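Local atomic coordinates of NmrA family protein (Shigella flexneri 2a, PDB entry 3QVO), a protein that is of unknown function but, as a Rossmann-fold member of the NmrA family, probably binds NAD(P) or NAD(P)H. Residues Y93-G98 / I121-L126; D100-A105 / F151-D156. All blocks are in the same frame, centred on the assembly; numbering follows the deposited sequence.

Overall arrangement
Contact 1 pairs two neighbouring parallel strands near the middle of the sheet, with its centre about 5 Å from the centre of the chain. Contact 2 sets two helices side by side on one face of that sheet, about 13 Å from the chain centre. The two contact centres are about 10 Å apart. They touch directly: L96 CB lies 3.4 Å from L101 CD1, and L124 CD2 lies 3.6 Å from F151 CD2. A probable hydrogen bond joins Q104 NE2 to T97 O at 3.0 Å. The bound 5-mercapto-2-nitro-benzoic acid sits elsewhere, in a pocket of K83, Q87 and C115, and none of these residues belongs to either contact.

Contact 1 (Y93-G98 / I121-L126)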
ATOM      1  N   TYR A  93       0.602   2.503   5.546  1.00 53.86           N
ATOM      2  CA  TYR A  93       0.133   1.814   4.402  1.00 55.83           C
ATOM      3  C   TYR A  93       0.031   2.844   3.297  1.00 56.81           C
ATOM      4  O   TYR A  93      -0.732   3.797   3.394  1.00 58.16           O
ATOM      5  CB  TYR A  93      -1.204   1.142   4.693  1.00 57.45           C
ATOM      6  CG  TYR A  93      -2.032   0.886   3.436  1.00 60.85           C
ATOM      7  CD1 TYR A  93      -1.426   0.540   2.261  1.00 59.43           C
ATOM      8  CD2 TYR A  93      -3.424   0.953   3.453  1.00 65.92           C
ATOM      9  CE1 TYR A  93      -2.125   0.309   1.117  1.00 61.35           C
ATOM     10  CE2 TYR A  93      -4.145   0.726   2.263  1.00 70.00           C
ATOM     11  CZ  TYR A  93      -3.449   0.414   1.106  1.00 67.16           C
ATOM     12  OH  TYR A  93      -4.072   0.177  -0.077  1.00 76.33           O
ATOM     13  N   ALA A  94       0.853   2.647   2.266  1.00 56.95           N
ATOM     14  CA  ALA A  94       0.995   3.534   1.152  1.00 57.84           C
ATOM     15  C   ALA A  94       0.479   2.832  -0.091  1.00 60.70           C
ATOM     16  O   ALA A  94       0.888   1.707  -0.406  1.00 58.78           O
ATOM     17  CB  ALA A  94       2.458   3.905   0.947  1.00 56.16           C
ATOM     18  N   ASN A  95      -0.400   3.554  -0.783  1.00 64.16           N
ATOM     19  CA  ASN A  95      -1.001   3.148  -2.033  1.00 68.20           C
ATOM     20  C   ASN A  95      -0.860   4.412  -2.887  1.00 70.15           C
ATOM     21  O   ASN A  95      -1.842   5.181  -3.023  1.00 71.90           O
ATOM     22  CB  ASN A  95      -2.491   2.759  -1.750  1.00 70.34           C
ATOM     23  CG  ASN A  95      -3.226   2.189  -2.984  1.00 75.63           C
ATOM     24  OD1 ASN A  95      -2.556   1.818  -4.015  1.00 80.75           O
ATOM     25  ND2 ASN A  95      -4.624   2.162  -2.925  1.00 69.39           N
ATOM     26  N   LEU A  96       0.368   4.650  -3.397  1.00 69.69           N
ATOM     27  CA  LEU A  96       0.729   5.896  -4.059  1.00 70.48           C
ATOM     28  C   LEU A  96       0.757   5.799  -5.561  1.00 72.72           C
ATOM     29  O   LEU A  96       1.280   4.828  -6.135  1.00 73.28           O
ATOM     30  CB  LEU A  96       2.123   6.336  -3.652  1.00 69.75           C
ATOM     31  CG  LEU A  96       2.336   6.548  -2.160  1.00 66.06           C
ATOM     32  CD1 LEU A  96       3.795   6.828  -2.015  1.00 65.87           C
ATOM     33  CD2 LEU A  96       1.438   7.650  -1.624  1.00 62.55           C
ATOM     34  N   THR A  97       0.271   6.852  -6.205  1.00 73.94           N
ATOM     35  CA  THR A  97       0.217   6.852  -7.635  1.00 76.88           C
ATOM     36  C   THR A  97       0.927   8.034  -8.250  1.00 77.39           C
ATOM     37  O   THR A  97       1.176   9.075  -7.612  1.00 76.26           O
ATOM     38  CB  THR A  97      -1.267   6.863  -8.138  1.00 79.37           C
ATOM     39  OG1 THR A  97      -1.946   8.031  -7.640  1.00 81.45           O
ATOM     40  CG2 THR A  97      -2.014   5.605  -7.646  1.00 80.27           C
ATOM     41  N   GLY A  98       1.229   7.841  -9.529  1.00 78.57           N
ATOM     42  CA  GLY A  98       1.398   8.952 -10.446  1.00 79.93           C
ATOM     43  C   GLY A  98       2.847   9.250 -10.693  1.00 79.10           C
ATOM     44  O   GLY A  98       3.714   8.365 -10.565  1.00 76.99           O
ATOM     45  N   ILE A 121       3.884  -0.779   4.658  1.00 52.52           N
ATOM     46  CA  ILE A 121       3.288  -1.647   3.628  1.00 52.30           C
ATOM     47  C   ILE A 121       3.141  -0.756   2.415  1.00 52.99           C
ATOM     48  O   ILE A 121       2.468   0.279   2.487  1.00 52.65           O
ATOM     49  CB  ILE A 121       1.904  -2.196   4.057  1.00 52.47           C
ATOM     50  CG1 ILE A 121       2.032  -2.940   5.383  1.00 53.72           C
ATOM     51  CG2 ILE A 121       1.345  -3.108   2.978  1.00 50.74           C
ATOM     52  CD1 ILE A 121       0.700  -3.326   6.046  1.00 54.85           C
ATOM     53  N   PHE A 122       3.826  -1.098   1.326  1.00 53.68           N
ATOM     54  CA  PHE A 122       3.930  -0.209   0.195  1.00 54.16           C
ATOM     55  C   PHE A 122       3.538  -0.951  -1.094  1.00 55.56           C
ATOM     56  O   PHE A 122       4.170  -1.959  -1.487  1.00 55.12           O
ATOM     57  CB  PHE A 122       5.352   0.334   0.108  1.00 54.10           C
ATOM     58  CG  PHE A 122       5.510   1.612  -0.740  1.00 55.13           C
ATOM     59  CD1 PHE A 122       5.576   1.557  -2.105  1.00 58.85           C
ATOM     60  CD2 PHE A 122       5.649   2.856  -0.142  1.00 55.23           C
ATOM     61  CE1 PHE A 122       5.761   2.728  -2.861  1.00 59.81           C
ATOM     62  CE2 PHE A 122       5.818   4.020  -0.881  1.00 54.73           C
ATOM     63  CZ  PHE A 122       5.872   3.960  -2.230  1.00 58.41           C
ATOM     64  N   VAL A 123       2.493  -0.437  -1.729  1.00 56.08           N
ATOM     65  CA  VAL A 123       1.937  -1.040  -2.947  1.00 57.37           C
ATOM     66  C   VAL A 123       2.545  -0.409  -4.135  1.00 58.66           C
ATOM     67  O   VAL A 123       2.511   0.819  -4.268  1.00 58.96           O
ATOM     68  CB  VAL A 123       0.414  -0.900  -3.036  1.00 57.74           C
ATOM     69  CG1 VAL A 123      -0.109  -1.556  -4.370  1.00 59.37           C
ATOM     70  CG2 VAL A 123      -0.217  -1.584  -1.852  1.00 55.60           C
ATOM     71  N   LEU A 124       3.141  -1.239  -4.997  1.00 60.48           N
ATOM     72  CA  LEU A 124       3.607  -0.767  -6.291  1.00 62.26           C
ATOM     73  C   LEU A 124       2.819  -1.424  -7.406  1.00 64.22           C
ATOM     74  O   LEU A 124       3.046  -2.595  -7.774  1.00 63.61           O
ATOM     75  CB  LEU A 124       5.119  -0.980  -6.468  1.00 63.59           C
ATOM     76  CG  LEU A 124       6.017  -0.037  -5.640  1.00 64.39           C
ATOM     77  CD1 LEU A 124       7.427  -0.614  -5.510  1.00 66.55           C
ATOM     78  CD2 LEU A 124       6.062   1.377  -6.249  1.00 65.23           C
ATOM     79  N   SER A 125       1.942  -0.613  -7.990  1.00 65.93           N
ATOM     80  CA  SER A 125       1.008  -1.037  -9.008  1.00 69.05           C
ATOM     81  C   SER A 125       1.012   0.028 -10.069  1.00 71.87           C
ATOM     82  O   SER A 125       0.899   1.198  -9.737  1.00 72.23           O
ATOM     83  CB  SER A 125      -0.402  -1.134  -8.381  1.00 68.24           C
ATOM     84  OG  SER A 125      -1.374  -1.511  -9.327  1.00 72.83           O
ATOM     85  N   LEU A 126       1.105  -0.332 -11.340  1.00 75.80           N
ATOM     86  CA  LEU A 126       1.321   0.712 -12.354  1.00 79.32           C
ATOM     87  C   LEU A 126       0.088   1.543 -12.630  1.00 81.69           C
ATOM     88  O   LEU A 126       0.201   2.720 -12.960  1.00 83.65           O
ATOM     89  CB  LEU A 126       1.767   0.151 -13.697  1.00 82.22           C
ATOM     90  CG  LEU A 126       3.156  -0.441 -13.893  1.00 83.19           C
ATOM     91  CD1 LEU A 126       3.251  -0.766 -15.406  1.00 87.47           C
ATOM     92  CD2 LEU A 126       4.280   0.485 -13.399  1.00 84.66           C
TER
HETATM   93  O   HOH W   1       2.071   2.168  -7.002  1.00 68.67           O
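Y93 and A94 pair with I121 and F122 as neighbouring parallel strands. The axes of 93-95 and 121-123 come within 4.8 Å and run 7° apart. Two nearly straight backbone bonds hold the pair: A94 N to I121 O at 2.9 Å and V123 N to A94 O at 3.0 Å. A94 thus uses both its N-H and its C=O on the same neighbouring strand. Y93 CA adds a CA-H...O contact to I121 O. Beyond the paired residues the strands part, and one water fills in. It takes the N-H of S125 and lies in donating reach of L96 O, at 2.9 Å, and of V123 O.

The side chains fall on two faces. On one, A94 CB meets the F122 ring at CD2, 3.5 Å away. The L96 and F122 side chains cross at about a right angle, with L96 CD1 3.5 Å from F122 CZ. With CG anti to the backbone N (chi1 -161°), the F122 ring is placed against both A94 and L96. A94 CB and L96 CD1 approach the ring obliquely. On the other face lie Y93, I121 and V123. There V123 CG2 comes to the edge of the Y93 ring, 4.0 Å from CE1.

Helices cover both faces. A105 and I158, from helices 101-114 and 149-159, touch F122. Helices 34-43 and 197-209 cover Y93, and I204 of the latter also touches V123. Strand 24-29 flanks Y93, strand 164-174 bonds to F122, and helix 101-114 makes the beta-alpha-beta crossover between the paired strands of this Rossmann-type sheet.

Contact 2 (D100-A105 / F151-D156); sequences DLDIQA and FRRAAD
D102 and R153 form a salt bridge at the outer side of two adjacent helices. R153 grips side-on: NH2 at 2.8 Å and NE at 3.1 Å both donate to D102 OD2. This oxygen lies in the guanidinium plane, but both nitrogens reach it from above the same face of the carboxylate, whose plane is turned 57° from the guanidinium. The bend of R153 at chi3 lays its head group alongside D102. The other oxygen, D102 OD1, takes a weak bond from I103 N of its own helix.

Apolar contacts lie nearer the sheet. L101 CD2 sits over one face of the F151 ring in a CH-pi contact, 3.5 Å from the centroid and shifted toward the CZ-CE1 side of the rim. L101 CG is anti to the backbone N (chi1 -160°), which brings the CD2 branch to the ring, while CD1 turns to L96. Further along, A105 CB meets A154 CB at 3.7 Å. The small alanines are consistent with the close approach of the axes of 101-105 and 151-156, 7.8 Å at 19°.

Two nearly parallel helices packed together on one face of a mainly parallel sheet are characteristic of the three-layer alpha/beta/alpha Rossmann fold.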
ATOM      1  N   ASP A 100       6.595  10.680 -10.226  1.00 73.00           N
ATOM      2  CA  ASP A 100       7.598  10.906  -9.236  1.00 70.94           C
ATOM      3  C   ASP A 100       7.440   9.985  -8.065  1.00 66.82           C
ATOM      4  O   ASP A 100       7.672  10.363  -6.926  1.00 63.26           O
ATOM      5  CB  ASP A 100       7.548  12.370  -8.801  1.00 71.70           C
ATOM      6  CG  ASP A 100       7.871  13.304  -9.957  1.00 75.80           C
ATOM      7  OD1 ASP A 100       8.911  13.074 -10.637  1.00 76.89           O
ATOM      8  OD2 ASP A 100       7.080  14.244 -10.210  1.00 79.51           O
ATOM      9  N   LEU A 101       7.065   8.745  -8.351  1.00 65.66           N
ATOM     10  CA  LEU A 101       6.820   7.812  -7.266  1.00 63.01           C
ATOM     11  C   LEU A 101       8.068   7.634  -6.381  1.00 60.23           C
ATOM     12  O   LEU A 101       7.952   7.298  -5.189  1.00 58.77           O
ATOM     13  CB  LEU A 101       6.333   6.486  -7.825  1.00 63.75           C
ATOM     14  CG  LEU A 101       5.597   5.559  -6.877  1.00 64.78           C
ATOM     15  CD1 LEU A 101       4.769   6.289  -5.803  1.00 67.42           C
ATOM     16  CD2 LEU A 101       4.715   4.680  -7.700  1.00 67.50           C
ATOM     17  N   ASP A 102       9.235   7.877  -6.978  1.00 59.58           N
ATOM     18  CA  ASP A 102      10.518   7.734  -6.312  1.00 58.29           C
ATOM     19  C   ASP A 102      10.713   8.839  -5.272  1.00 56.92           C
ATOM     20  O   ASP A 102      11.090   8.557  -4.157  1.00 54.75           O
ATOM     21  CB  ASP A 102      11.693   7.727  -7.320  1.00 59.88           C
ATOM     22  CG  ASP A 102      11.672   8.906  -8.299  1.00 63.11           C
ATOM     23  OD1 ASP A 102      10.591   9.463  -8.546  1.00 64.00           O
ATOM     24  OD2 ASP A 102      12.741   9.274  -8.859  1.00 67.61           O
ATOM     25  N   ILE A 103      10.445  10.078  -5.676  1.00 57.29           N
ATOM     26  CA  ILE A 103      10.458  11.224  -4.811  1.00 56.85           C
ATOM     27  C   ILE A 103       9.464  11.041  -3.695  1.00 55.53           C
ATOM     28  O   ILE A 103       9.789  11.296  -2.498  1.00 52.87           O
ATOM     29  CB  ILE A 103      10.240  12.562  -5.608  1.00 59.59           C
ATOM     30  CG1 ILE A 103      11.317  12.709  -6.680  1.00 63.46           C
ATOM     31  CG2 ILE A 103      10.345  13.756  -4.686  1.00 56.88           C
ATOM     32  CD1 ILE A 103      11.079  13.897  -7.719  1.00 72.55           C
ATOM     33  N   GLN A 104       8.282  10.524  -4.043  1.00 55.22           N
ATOM     34  CA  GLN A 104       7.265  10.225  -3.034  1.00 53.62           C
ATOM     35  C   GLN A 104       7.727   9.181  -2.022  1.00 53.07           C
ATOM     36  O   GLN A 104       7.549   9.365  -0.779  1.00 51.67           O
ATOM     37  CB  GLN A 104       5.958   9.737  -3.674  1.00 54.32           C
ATOM     38  CG  GLN A 104       5.240  10.731  -4.590  1.00 55.27           C
ATOM     39  CD  GLN A 104       3.910  10.197  -5.015  1.00 55.87           C
ATOM     40  OE1 GLN A 104       3.076   9.847  -4.175  1.00 60.25           O
ATOM     41  NE2 GLN A 104       3.690  10.126  -6.301  1.00 56.79           N
ATOM     42  N   ALA A 105       8.266   8.061  -2.516  1.00 52.42           N
ATOM     43  CA  ALA A 105       8.758   7.031  -1.573  1.00 51.13           C
ATOM     44  C   ALA A 105       9.834   7.630  -0.658  1.00 51.47           C
ATOM     45  O   ALA A 105       9.832   7.367   0.505  1.00 50.51           O
ATOM     46  CB  ALA A 105       9.344   5.816  -2.294  1.00 50.02           C
ATOM     47  N   PHE A 151       9.355   3.536 -10.304  1.00 72.14           N
ATOM     48  CA  PHE A 151       8.912   2.427  -9.500  1.00 70.52           C
ATOM     49  C   PHE A 151      10.065   1.616  -8.998  1.00 69.01           C
ATOM     50  O   PHE A 151      10.057   1.173  -7.835  1.00 67.11           O
ATOM     51  CB  PHE A 151       7.965   1.518 -10.280  1.00 72.05           C
ATOM     52  CG  PHE A 151       6.568   2.030 -10.327  1.00 75.36           C
ATOM     53  CD1 PHE A 151       6.278   3.262 -10.903  1.00 82.02           C
ATOM     54  CD2 PHE A 151       5.537   1.297  -9.824  1.00 77.44           C
ATOM     55  CE1 PHE A 151       4.966   3.752 -10.943  1.00 83.73           C
ATOM     56  CE2 PHE A 151       4.231   1.777  -9.880  1.00 80.12           C
ATOM     57  CZ  PHE A 151       3.953   3.006 -10.429  1.00 81.82           C
ATOM     58  N   ARG A 152      11.042   1.391  -9.859  1.00 69.22           N
ATOM     59  CA  ARG A 152      12.204   0.600  -9.458  1.00 69.65           C
ATOM     60  C   ARG A 152      13.032   1.370  -8.443  1.00 67.56           C
ATOM     61  O   ARG A 152      13.517   0.816  -7.485  1.00 67.25           O
ATOM     62  CB  ARG A 152      13.072   0.234 -10.660  1.00 72.65           C
ATOM     63  CG  ARG A 152      13.524  -1.210 -10.654  1.00 75.46           C
ATOM     64  CD  ARG A 152      14.017  -1.640 -12.014  1.00 81.77           C
ATOM     65  NE  ARG A 152      12.963  -2.107 -12.914  1.00 84.05           N
ATOM     66  CZ  ARG A 152      12.270  -3.234 -12.743  1.00 84.61           C
ATOM     67  NH1 ARG A 152      11.344  -3.583 -13.637  1.00 85.84           N
ATOM     68  NH2 ARG A 152      12.486  -4.017 -11.683  1.00 82.08           N
ATOM     69  N   ARG A 153      13.186   2.657  -8.667  1.00 66.91           N
ATOM     70  CA  ARG A 153      13.905   3.485  -7.748  1.00 66.32           C
ATOM     71  C   ARG A 153      13.172   3.574  -6.387  1.00 63.23           C
ATOM     72  O   ARG A 153      13.830   3.489  -5.349  1.00 61.71           O
ATOM     73  CB  ARG A 153      14.178   4.863  -8.355  1.00 68.25           C
ATOM     74  CG  ARG A 153      15.249   4.850  -9.453  1.00 71.86           C
ATOM     75  CD  ARG A 153      15.865   6.255  -9.629  1.00 78.02           C
ATOM     76  NE  ARG A 153      14.847   7.257  -9.978  1.00 81.47           N
ATOM     77  CZ  ARG A 153      14.460   7.576 -11.221  1.00 87.61           C
ATOM     78  NH1 ARG A 153      15.012   6.990 -12.297  1.00 91.27           N
ATOM     79  NH2 ARG A 153      13.518   8.510 -11.398  1.00 87.72           N
ATOM     80  N   ALA A 154      11.833   3.663  -6.395  1.00 61.47           N
ATOM     81  CA  ALA A 154      11.031   3.583  -5.144  1.00 59.29           C
ATOM     82  C   ALA A 154      11.277   2.272  -4.423  1.00 58.59           C
ATOM     83  O   ALA A 154      11.604   2.285  -3.259  1.00 57.67           O
ATOM     84  CB  ALA A 154       9.565   3.770  -5.393  1.00 57.60           C
ATOM     85  N   ALA A 155      11.193   1.156  -5.133  1.00 59.26           N
ATOM     86  CA  ALA A 155      11.401  -0.164  -4.518  1.00 59.09           C
ATOM     87  C   ALA A 155      12.782  -0.300  -3.904  1.00 59.94           C
ATOM     88  O   ALA A 155      12.910  -0.785  -2.769  1.00 58.27           O
ATOM     89  CB  ALA A 155      11.188  -1.287  -5.541  1.00 59.40           C
ATOM     90  N   ASP A 156      13.810   0.092  -4.674  1.00 61.22           N
ATOM     91  CA  ASP A 156      15.183   0.028  -4.211  1.00 62.20           C
ATOM     92  C   ASP A 156      15.388   0.897  -2.963  1.00 61.46           C
ATOM     93  O   ASP A 156      16.138   0.526  -2.061  1.00 62.60           O
ATOM     94  CB  ASP A 156      16.160   0.524  -5.294  1.00 65.14           C
ATOM     95  CG  ASP A 156      16.247  -0.389  -6.541  1.00 67.74           C
ATOM     96  OD1 ASP A 156      15.676  -1.517  -6.604  1.00 69.30           O
ATOM     97  OD2 ASP A 156      16.898   0.067  -7.495  1.00 71.28           O
TER